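Local coordinates for protein Succinylglutamatedesuccinylase/aspartoacylase (Rhodobacter sphaeroides 2.4.1, PDB 3CDX) that probably acts as a metal-dependent hydrolase of non-peptide carbon-nitrogen bonds in linear amides, at residues A[67-79]-A[219-233]. Numbering follows the deposited sequence. Where two conformers were deposited one is given.
Sequences YEGQIAISDLARR and GRVNIEGVRIGKRGI
The Y67 ring turns its edge to the loop 219-222 that leads into the second helix: R220 O lies near the ring plane, 3.4 Å from Y67 CD2, and G219 O sits by the same rim, while V221 CG2 comes in obliquely at 3.8 Å from Y67 CD2. The Y67 hydroxyl is hydrogen-bonded to D103 OD1; an alanine in place of Y67 is likely to leave D103 without this partner and open a gap beside V221 and the 219-220 carbonyls. At the other end, D75 OD2 lies over the centre of one face of the R79 guanidinium, 3.5 Å above its plane. The direct salt bridge from D75 OD2 to K230 NZ is long, and a water bridges the same two atoms. E68 makes the one direct hydrogen bond between the segments: N222 N donates to E68 OE2 at 2.7 Å, nearly straight at 168° and almost in line with the C-O bond. The bend of the chain at chi2 (70°) carries the carboxylate to this amide while E68 CG rests on the backbone of G225 and V226. N222 in turn N-caps helix 223-233, its OD1 accepting from G225 N. The axes of 68-79 and 223-233 approach to 8.8 Å, crossing at -44°; at G225 the absence of a side chain leaves room for E68 CG, and A72 CB lies against the backbone at G229 and K230. I71 CD1 meets V221 CG1 tip to tip, and I233 CD1 reaches L76 CD2 at 3.7 Å. I73 and I233 pack on M148 and L58 of the central strands, L76 on L58. This is helix-on-helix packing over a sheet in a zinc-exopeptidase-type catalytic domain, where helix 68-79 begins just after H63 and E66, which bind the calcium ion together with H149.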
# COMPACT_ATOMS: atom_id res chain seq x y z
N TYR A 67 15.21 -12.62 16.78
CA TYR A 67 16.50 -13.05 16.19
C TYR A 67 17.27 -14.12 16.94
O TYR A 67 17.97 -14.94 16.32
CB TYR A 67 17.44 -11.85 16.04
CG TYR A 67 16.79 -10.65 15.39
CD1 TYR A 67 16.22 -10.73 14.10
CD2 TYR A 67 16.75 -9.43 16.07
CE1 TYR A 67 15.62 -9.60 13.52
CE2 TYR A 67 16.13 -8.31 15.53
CZ TYR A 67 15.59 -8.38 14.26
OH TYR A 67 14.97 -7.22 13.78
N GLU A 68 17.15 -14.11 18.28
CA GLU A 68 18.08 -14.92 19.09
C GLU A 68 17.97 -16.43 18.82
O GLU A 68 19.00 -17.12 18.72
CB GLU A 68 17.95 -14.55 20.58
CG GLU A 68 18.66 -13.25 20.94
CD GLU A 68 18.00 -11.97 20.38
OE1 GLU A 68 17.00 -12.00 19.63
OE2 GLU A 68 18.53 -10.89 20.70
N GLY A 69 16.74 -16.93 18.64
CA GLY A 69 16.55 -18.34 18.22
C GLY A 69 17.10 -18.64 16.83
O GLY A 69 17.65 -19.71 16.59
N GLN A 70 16.94 -17.70 15.90
CA GLN A 70 17.47 -17.90 14.54
C GLN A 70 19.00 -18.09 14.56
O GLN A 70 19.51 -18.92 13.84
CB GLN A 70 17.13 -16.71 13.63
CG GLN A 70 15.60 -16.44 13.45
CD GLN A 70 15.38 -15.22 12.59
OE1 GLN A 70 16.09 -15.03 11.59
NE2 GLN A 70 14.42 -14.34 12.99
N ILE A 71 19.70 -17.24 15.34
CA ILE A 71 21.16 -17.34 15.50
C ILE A 71 21.59 -18.60 16.27
O ILE A 71 22.41 -19.39 15.77
CB ILE A 71 21.72 -16.11 16.22
CG1 ILE A 71 21.58 -14.84 15.33
CG2 ILE A 71 23.18 -16.35 16.60
CD1 ILE A 71 21.72 -13.51 16.13
N ALA A 72 21.01 -18.83 17.46
CA ALA A 72 21.43 -19.94 18.32
C ALA A 72 21.23 -21.28 17.59
O ALA A 72 22.13 -22.12 17.56
CB ALA A 72 20.64 -19.93 19.59
N ILE A 73 20.07 -21.46 16.97
CA ILE A 73 19.71 -22.74 16.34
C ILE A 73 20.44 -23.00 15.01
O ILE A 73 20.83 -24.12 14.74
CB ILE A 73 18.17 -22.90 16.22
CG1 ILE A 73 17.53 -22.89 17.62
CG2 ILE A 73 17.77 -24.19 15.53
CD1 ILE A 73 15.99 -22.83 17.57
N SER A 74 20.60 -21.99 14.16
CA SER A 74 21.31 -22.20 12.91
C SER A 74 22.78 -22.47 13.16
O SER A 74 23.42 -23.27 12.44
CB SER A 74 21.11 -21.03 11.94
OG SER A 74 21.82 -19.88 12.35
N ASP A 75 23.34 -21.81 14.17
CA ASP A 75 24.71 -22.09 14.60
C ASP A 75 24.86 -23.56 15.06
O ASP A 75 25.79 -24.25 14.65
CB ASP A 75 25.11 -21.09 15.71
CG ASP A 75 26.52 -21.35 16.27
OD1 ASP A 75 27.50 -21.11 15.52
OD2 ASP A 75 26.63 -21.78 17.45
N LEU A 76 23.94 -24.04 15.90
CA LEU A 76 24.03 -25.42 16.42
C LEU A 76 23.83 -26.39 15.28
O LEU A 76 24.53 -27.42 15.18
CB LEU A 76 23.03 -25.69 17.57
CG LEU A 76 23.07 -27.08 18.22
CD1 LEU A 76 24.47 -27.45 18.78
CD2 LEU A 76 21.95 -27.25 19.27
N ALA A 77 22.92 -26.02 14.36
CA ALA A 77 22.60 -26.87 13.23
C ALA A 77 23.80 -27.08 12.33
O ALA A 77 23.96 -28.15 11.72
CB ALA A 77 21.38 -26.31 12.42
N ARG A 78 24.64 -26.06 12.20
CA ARG A 78 25.82 -26.14 11.35
C ARG A 78 26.94 -27.01 11.96
O ARG A 78 27.70 -27.64 11.22
CB ARG A 78 26.34 -24.72 11.01
CG ARG A 78 27.47 -24.69 9.98
CD ARG A 78 27.87 -23.26 9.56
NE ARG A 78 28.18 -22.40 10.71
CZ ARG A 78 29.37 -22.36 11.29
NH1 ARG A 78 30.36 -23.13 10.85
NH2 ARG A 78 29.58 -21.57 12.34
N ARG A 79 27.04 -26.98 13.29
CA ARG A 79 28.16 -27.57 14.05
C ARG A 79 27.92 -28.99 14.56
O ARG A 79 28.83 -29.82 14.52
CB ARG A 79 28.51 -26.69 15.25
CG ARG A 79 29.23 -25.38 14.93
CD ARG A 79 29.42 -24.55 16.23
NE ARG A 79 29.64 -23.11 15.98
CZ ARG A 79 30.18 -22.25 16.85
NH1 ARG A 79 30.58 -22.65 18.07
NH2 ARG A 79 30.35 -20.98 16.50
N GLY A 219 13.80 -4.42 18.72
CA GLY A 219 14.13 -4.43 17.29
C GLY A 219 15.57 -4.86 16.99
O GLY A 219 15.97 -4.90 15.82
N ARG A 220 16.33 -5.18 18.05
CA ARG A 220 17.77 -5.39 17.96
C ARG A 220 18.21 -6.80 18.38
O ARG A 220 17.38 -7.60 18.86
CB ARG A 220 18.51 -4.31 18.79
CG ARG A 220 18.14 -4.21 20.31
CD ARG A 220 18.87 -5.24 21.17
NE ARG A 220 18.98 -4.92 22.61
CZ ARG A 220 18.11 -5.33 23.55
NH1 ARG A 220 17.00 -6.06 23.23
NH2 ARG A 220 18.31 -4.97 24.81
N VAL A 221 19.51 -7.08 18.24
CA VAL A 221 20.11 -8.33 18.66
C VAL A 221 20.75 -8.13 20.05
O VAL A 221 21.59 -7.23 20.25
CB VAL A 221 21.17 -8.85 17.66
CG1 VAL A 221 21.87 -10.12 18.20
CG2 VAL A 221 20.55 -9.19 16.31
N ASN A 222 20.31 -8.95 21.01
CA ASN A 222 20.74 -8.81 22.42
C ASN A 222 21.92 -9.77 22.62
O ASN A 222 21.77 -10.99 22.46
CB ASN A 222 19.55 -9.14 23.36
CG ASN A 222 19.88 -8.95 24.85
OD1 ASN A 222 20.90 -9.41 25.31
ND2 ASN A 222 18.99 -8.27 25.60
N ILE A 223 23.09 -9.21 22.88
CA ILE A 223 24.32 -9.99 22.99
C ILE A 223 24.22 -11.06 24.10
O ILE A 223 24.65 -12.21 23.91
CB ILE A 223 25.53 -9.06 23.22
CG1 ILE A 223 25.82 -8.22 21.95
CG2 ILE A 223 26.76 -9.83 23.65
CD1 ILE A 223 26.87 -7.09 22.16
N GLU A 224 23.66 -10.68 25.25
CA GLU A 224 23.49 -11.61 26.37
C GLU A 224 22.45 -12.66 26.04
O GLU A 224 22.59 -13.82 26.43
CB GLU A 224 23.07 -10.86 27.64
CG GLU A 224 24.24 -10.31 28.40
CD GLU A 224 25.10 -11.43 29.01
OE1 GLU A 224 26.11 -11.82 28.36
OE2 GLU A 224 24.72 -11.93 30.11
N GLY A 225 21.40 -12.24 25.31
CA GLY A 225 20.35 -13.10 24.84
C GLY A 225 20.87 -14.18 23.91
O GLY A 225 20.42 -15.31 23.99
N VAL A 226 21.80 -13.83 23.02
CA VAL A 226 22.40 -14.81 22.13
C VAL A 226 23.24 -15.81 22.96
O VAL A 226 23.19 -17.01 22.70
CB VAL A 226 23.29 -14.12 21.07
CG1 VAL A 226 24.15 -15.12 20.31
CG2 VAL A 226 22.43 -13.25 20.07
N ARG A 227 24.00 -15.31 23.94
CA ARG A 227 24.85 -16.15 24.78
C ARG A 227 23.98 -17.11 25.61
O ARG A 227 24.25 -18.27 25.65
CB ARG A 227 25.72 -15.29 25.72
CG ARG A 227 26.76 -16.14 26.57
CD ARG A 227 27.58 -15.28 27.57
NE ARG A 227 26.69 -14.63 28.56
CZ ARG A 227 26.18 -15.24 29.63
NH1 ARG A 227 26.45 -16.52 29.89
NH2 ARG A 227 25.40 -14.58 30.46
N ILE A 228 22.93 -16.61 26.24
CA ILE A 228 22.07 -17.43 27.10
C ILE A 228 21.31 -18.47 26.27
O ILE A 228 21.18 -19.63 26.67
CB ILE A 228 21.16 -16.53 27.98
CG1 ILE A 228 22.00 -15.85 29.07
CG2 ILE A 228 19.93 -17.29 28.53
CD1 ILE A 228 22.49 -16.77 30.23
N GLY A 229 20.84 -18.06 25.10
CA GLY A 229 20.17 -18.97 24.18
C GLY A 229 21.06 -20.07 23.62
O GLY A 229 20.66 -21.23 23.59
N LYS A 230 22.25 -19.73 23.16
CA LYS A 230 23.20 -20.74 22.68
C LYS A 230 23.53 -21.78 23.78
O LYS A 230 23.46 -23.01 23.55
CB LYS A 230 24.50 -20.09 22.24
CG LYS A 230 24.51 -19.39 20.85
CD LYS A 230 25.95 -18.92 20.46
CE LYS A 230 26.06 -18.62 18.97
NZ LYS A 230 27.44 -18.28 18.46
N ARG A 231 23.91 -21.31 24.97
CA ARG A 231 24.15 -22.22 26.11
C ARG A 231 22.87 -23.02 26.48
O ARG A 231 22.95 -24.19 26.80
CB ARG A 231 24.69 -21.44 27.31
CG ARG A 231 25.18 -22.32 28.48
CD ARG A 231 25.60 -21.50 29.68
NE ARG A 231 24.47 -20.96 30.42
CZ ARG A 231 24.58 -20.30 31.57
NH1 ARG A 231 25.77 -20.12 32.12
NH2 ARG A 231 23.51 -19.85 32.18
N GLY A 232 21.70 -22.38 26.47
CA GLY A 232 20.49 -23.03 26.96
C GLY A 232 20.10 -24.24 26.16
O GLY A 232 19.59 -25.23 26.71
N ILE A 233 20.30 -24.17 24.84
CA ILE A 233 19.93 -25.29 24.00
C ILE A 233 20.88 -26.48 24.14
O ILE A 233 20.42 -27.62 24.11
CB ILE A 233 19.63 -24.90 22.51
CG1 ILE A 233 20.85 -24.34 21.77
CG2 ILE A 233 18.44 -23.89 22.47
CD1 ILE A 233 20.57 -23.98 20.27
O HOH W 1 16.87 -8.81 21.19
O HOH W 2 28.96 -20.42 19.06